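Local coordinates for protein beta-N-acetylhexosaminidase (Streptomyces plicatus, PDB 1JAK) that probably removes terminal N-acetylhexosamine residues from glycoconjugates as a family 20 glycoside hydrolase, through substrate-assisted catalysis, at residues Leu400-Thr405 / Ser413-Val418. Sequence-based numbering, arbitrary orientation.
Sequences LDMKYT and SWAGYV. With IFG ((2R,3R,4S,5R)-2-acetamido-3,4-dihydroxy-5-hydroxymethyl-piperidine), chain F.
Ser413 CB lies 4.3 Å from Lys403 CD, and a water on Ser413 OG makes a weak, long link to the Lys403 ammonium. Next comes Trp414, the first inner residue of a type I turn from Ser413 to Gly416. Its indole is crossed at about a right angle by Met402, whose SD sits over the five-membered ring, 4.3 Å from the centroid, a Met-aromatic contact. Bends at chi2 and chi3 (60° and 61°) fold the methionine chain back and lay CE on the same face as Ala415 CB. At the indole edge, in plane, Trp414 NE1 gives a 2.8 Å hydrogen bond to O6 of the inhibitor, which in turn donates to Asp401 OD2 at 2.6 Å. A leucine in place of Trp414 would probably leave O6 without this donor and Met402 SD without its aromatic face. Ala415 CB packs 3.6 Å from Met402 CE, and Gly416 O lies against Met402 CG. Tyr417 lays a ring face on the Thr405 carbonyl carbon, with Lys403 CB at its edge; a second water joins Tyr417 OH to Lys403 NZ. Finally, Val418 N bonds nearly straight (170°) to Lys403 O at 2.9 Å, tying the two arms of the loop together. Such a loop, following strand 389-392 of the TIM barrel, forms part of the wall of the sugar pocket, the part that grips the inhibitor's hydroxymethyl group.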
ATOM      1  N   LEU A 400      -5.252   3.474  -8.816  1.00  6.65           N
ATOM      2  CA  LEU A 400      -4.097   3.845  -9.625  1.00  6.35           C
ATOM      3  C   LEU A 400      -4.076   3.301 -11.051  1.00  6.04           C
ATOM      4  O   LEU A 400      -3.236   3.705 -11.852  1.00  7.46           O
ATOM      5  CB  LEU A 400      -2.811   3.456  -8.886  1.00  6.69           C
ATOM      6  CG  LEU A 400      -2.690   4.094  -7.496  1.00  7.02           C
ATOM      7  CD1 LEU A 400      -1.529   3.465  -6.740  1.00  7.48           C
ATOM      8  CD2 LEU A 400      -2.487   5.607  -7.624  1.00  7.04           C
ATOM      9  N   ASP A 401      -4.990   2.388 -11.367  1.00  6.53           N
ATOM     10  CA  ASP A 401      -5.066   1.838 -12.716  1.00  7.08           C
ATOM     11  C   ASP A 401      -5.938   2.721 -13.606  1.00  6.21           C
ATOM     12  O   ASP A 401      -6.012   2.504 -14.814  1.00  7.31           O
ATOM     13  CB  ASP A 401      -5.647   0.420 -12.688  1.00  6.67           C
ATOM     14  CG  ASP A 401      -7.077   0.388 -12.178  1.00  7.45           C
ATOM     15  OD1 ASP A 401      -7.342   0.985 -11.116  1.00  7.56           O
ATOM     16  OD2 ASP A 401      -7.936  -0.239 -12.832  1.00  7.19           O
ATOM     17  N   MET A 402      -6.597   3.715 -13.019  1.00  6.23           N
ATOM     18  CA  MET A 402      -7.466   4.584 -13.809  1.00  6.90           C
ATOM     19  C   MET A 402      -6.672   5.620 -14.601  1.00  7.61           C
ATOM     20  O   MET A 402      -5.734   6.229 -14.089  1.00  7.71           O
ATOM     21  CB  MET A 402      -8.493   5.282 -12.909  1.00  7.30           C
ATOM     22  CG  MET A 402      -9.886   5.400 -13.534  1.00  7.99           C
ATOM     23  SD  MET A 402     -10.633   3.792 -13.926  1.00  7.56           S
ATOM     24  CE  MET A 402     -10.721   3.048 -12.288  1.00  7.79           C
ATOM     25  N   LYS A 403      -7.046   5.802 -15.863  1.00  7.17           N
ATOM     26  CA  LYS A 403      -6.372   6.761 -16.732  1.00  7.34           C
ATOM     27  C   LYS A 403      -6.426   8.187 -16.200  1.00  7.56           C
ATOM     28  O   LYS A 403      -7.403   8.592 -15.569  1.00  8.44           O
ATOM     29  CB  LYS A 403      -6.998   6.737 -18.129  1.00  6.86           C
ATOM     30  CG  LYS A 403      -6.770   5.448 -18.896  1.00  7.42           C
ATOM     31  CD  LYS A 403      -7.386   5.536 -20.286  1.00  9.95           C
ATOM     32  CE  LYS A 403      -7.170   4.251 -21.070  1.00 12.37           C
ATOM     33  NZ  LYS A 403      -7.761   4.343 -22.436  1.00 17.18           N
ATOM     34  N   TYR A 404      -5.369   8.948 -16.474  1.00  8.34           N
ATOM     35  CA  TYR A 404      -5.284  10.345 -16.057  1.00  9.23           C
ATOM     36  C   TYR A 404      -6.175  11.177 -16.975  1.00  9.60           C
ATOM     37  O   TYR A 404      -6.854  12.109 -16.532  1.00  9.87           O
ATOM     38  CB  TYR A 404      -3.852  10.851 -16.190  1.00  8.60           C
ATOM     39  CG  TYR A 404      -2.840  10.091 -15.374  1.00  9.52           C
ATOM     40  CD1 TYR A 404      -2.707  10.318 -14.005  1.00 10.14           C
ATOM     41  CD2 TYR A 404      -1.992   9.164 -15.977  1.00  8.77           C
ATOM     42  CE1 TYR A 404      -1.746   9.646 -13.257  1.00  9.75           C
ATOM     43  CE2 TYR A 404      -1.029   8.484 -15.240  1.00  8.15           C
ATOM     44  CZ  TYR A 404      -0.909   8.733 -13.883  1.00 10.41           C
ATOM     45  OH  TYR A 404       0.067   8.096 -13.155  1.00 10.34           O
ATOM     46  N   THR A 405      -6.135  10.841 -18.261  1.00  9.73           N
ATOM     47  CA  THR A 405      -6.920  11.518 -19.284  1.00 10.28           C
ATOM     48  C   THR A 405      -7.256  10.502 -20.364  1.00 10.55           C
ATOM     49  O   THR A 405      -6.788   9.362 -20.325  1.00  9.38           O
ATOM     50  CB  THR A 405      -6.137  12.667 -19.961  1.00 11.09           C
ATOM     51  OG1 THR A 405      -5.095  12.119 -20.780  1.00 12.34           O
ATOM     52  CG2 THR A 405      -5.529  13.593 -18.918  1.00 12.80           C
ATOM     53  N   SER A 413     -10.825   3.269 -17.919  1.00  6.82           N
ATOM     54  CA  SER A 413     -11.582   4.517 -17.890  1.00  7.33           C
ATOM     55  C   SER A 413     -13.035   4.402 -17.435  1.00  8.16           C
ATOM     56  O   SER A 413     -13.788   5.373 -17.523  1.00  9.26           O
ATOM     57  CB  SER A 413     -11.553   5.144 -19.286  1.00  7.94           C
ATOM     58  OG  SER A 413     -12.146   4.267 -20.235  1.00  9.21           O
ATOM     59  N   TRP A 414     -13.433   3.237 -16.936  1.00  7.07           N
ATOM     60  CA  TRP A 414     -14.818   3.043 -16.517  1.00  6.69           C
ATOM     61  C   TRP A 414     -15.265   3.968 -15.385  1.00  6.95           C
ATOM     62  O   TRP A 414     -16.453   4.268 -15.260  1.00  7.32           O
ATOM     63  CB  TRP A 414     -15.056   1.581 -16.116  1.00  7.25           C
ATOM     64  CG  TRP A 414     -14.301   1.153 -14.895  1.00  6.77           C
ATOM     65  CD1 TRP A 414     -13.065   0.565 -14.853  1.00  6.18           C
ATOM     66  CD2 TRP A 414     -14.726   1.294 -13.535  1.00  5.69           C
ATOM     67  NE1 TRP A 414     -12.699   0.332 -13.545  1.00  6.53           N
ATOM     68  CE2 TRP A 414     -13.700   0.771 -12.718  1.00  6.27           C
ATOM     69  CE3 TRP A 414     -15.877   1.816 -12.926  1.00  6.25           C
ATOM     70  CZ2 TRP A 414     -13.789   0.752 -11.321  1.00  4.91           C
ATOM     71  CZ3 TRP A 414     -15.968   1.796 -11.537  1.00  7.18           C
ATOM     72  CH2 TRP A 414     -14.926   1.267 -10.750  1.00  7.27           C
ATOM     73  N   ALA A 415     -14.322   4.418 -14.562  1.00  6.91           N
ATOM     74  CA  ALA A 415     -14.645   5.309 -13.451  1.00  8.04           C
ATOM     75  C   ALA A 415     -14.355   6.755 -13.832  1.00  8.44           C
ATOM     76  O   ALA A 415     -14.221   7.625 -12.963  1.00 10.44           O
ATOM     77  CB  ALA A 415     -13.833   4.922 -12.210  1.00  9.75           C
ATOM     78  N   GLY A 416     -14.278   7.009 -15.134  1.00  7.85           N
ATOM     79  CA  GLY A 416     -13.977   8.345 -15.611  1.00  8.39           C
ATOM     80  C   GLY A 416     -12.474   8.531 -15.558  1.00  9.05           C
ATOM     81  O   GLY A 416     -11.740   7.560 -15.394  1.00 10.87           O
ATOM     82  N   TYR A 417     -12.013   9.769 -15.694  1.00  7.71           N
ATOM     83  CA  TYR A 417     -10.583  10.050 -15.652  1.00  7.90           C
ATOM     84  C   TYR A 417     -10.214  10.602 -14.289  1.00  8.05           C
ATOM     85  O   TYR A 417     -11.021  11.258 -13.634  1.00  9.24           O
ATOM     86  CB  TYR A 417     -10.216  11.025 -16.770  1.00  8.77           C
ATOM     87  CG  TYR A 417     -10.480  10.415 -18.121  1.00  9.53           C
ATOM     88  CD1 TYR A 417      -9.821   9.252 -18.508  1.00 10.44           C
ATOM     89  CD2 TYR A 417     -11.452  10.938 -18.974  1.00 11.93           C
ATOM     90  CE1 TYR A 417     -10.124   8.614 -19.702  1.00 12.49           C
ATOM     91  CE2 TYR A 417     -11.764  10.305 -20.180  1.00 11.73           C
ATOM     92  CZ  TYR A 417     -11.095   9.140 -20.533  1.00 12.05           C
ATOM     93  OH  TYR A 417     -11.392   8.487 -21.707  1.00 13.96           O
ATOM     94  N   VAL A 418      -8.990  10.326 -13.855  1.00  7.46           N
ATOM     95  CA  VAL A 418      -8.558  10.775 -12.543  1.00  8.70           C
ATOM     96  C   VAL A 418      -7.185  11.425 -12.582  1.00  9.35           C
ATOM     97  O   VAL A 418      -6.162  10.743 -12.521  1.00  8.49           O
ATOM     98  CB  VAL A 418      -8.540   9.588 -11.550  1.00  8.26           C
ATOM     99  CG1 VAL A 418      -8.143  10.064 -10.156  1.00  8.15           C
ATOM    100  CG2 VAL A 418      -9.918   8.926 -11.513  1.00  8.69           C
TER
HETATM  101  N1  IFG F 601     -13.223  -3.474 -10.171  1.00  7.82           N
HETATM  102  C2  IFG F 601     -12.727  -4.788  -9.688  1.00  7.93           C
HETATM  103  C3  IFG F 601     -11.171  -5.031  -9.849  1.00  7.19           C
HETATM  104  C4  IFG F 601     -10.585  -4.466 -11.160  1.00  7.77           C
HETATM  105  C5  IFG F 601     -11.002  -2.999 -11.285  1.00  7.32           C
HETATM  106  C6  IFG F 601     -10.462  -2.266 -12.509  1.00  7.71           C
HETATM  107  C7  IFG F 601     -12.809  -3.991  -7.361  1.00  7.39           C
HETATM  108  C8  IFG F 601     -13.115  -4.087  -5.889  1.00  6.95           C
HETATM  109  C9  IFG F 601     -12.525  -2.813 -11.285  1.00  6.67           C
HETATM  110  N2  IFG F 601     -13.105  -4.969  -8.269  1.00  6.65           N
HETATM  111  O7  IFG F 601     -12.275  -2.957  -7.739  1.00  6.85           O
HETATM  112  O3  IFG F 601     -10.903  -6.425  -9.772  1.00  6.78           O
HETATM  113  O4  IFG F 601     -11.127  -5.201 -12.257  1.00  9.48           O
HETATM  114  O6  IFG F 601     -10.451  -0.857 -12.305  1.00  6.35           O
HETATM  115  O   HOH W   1     -10.523   2.520 -21.508  1.00 17.99           O
HETATM  116  O   HOH W   2     -10.159   6.204 -22.614  1.00 18.44           O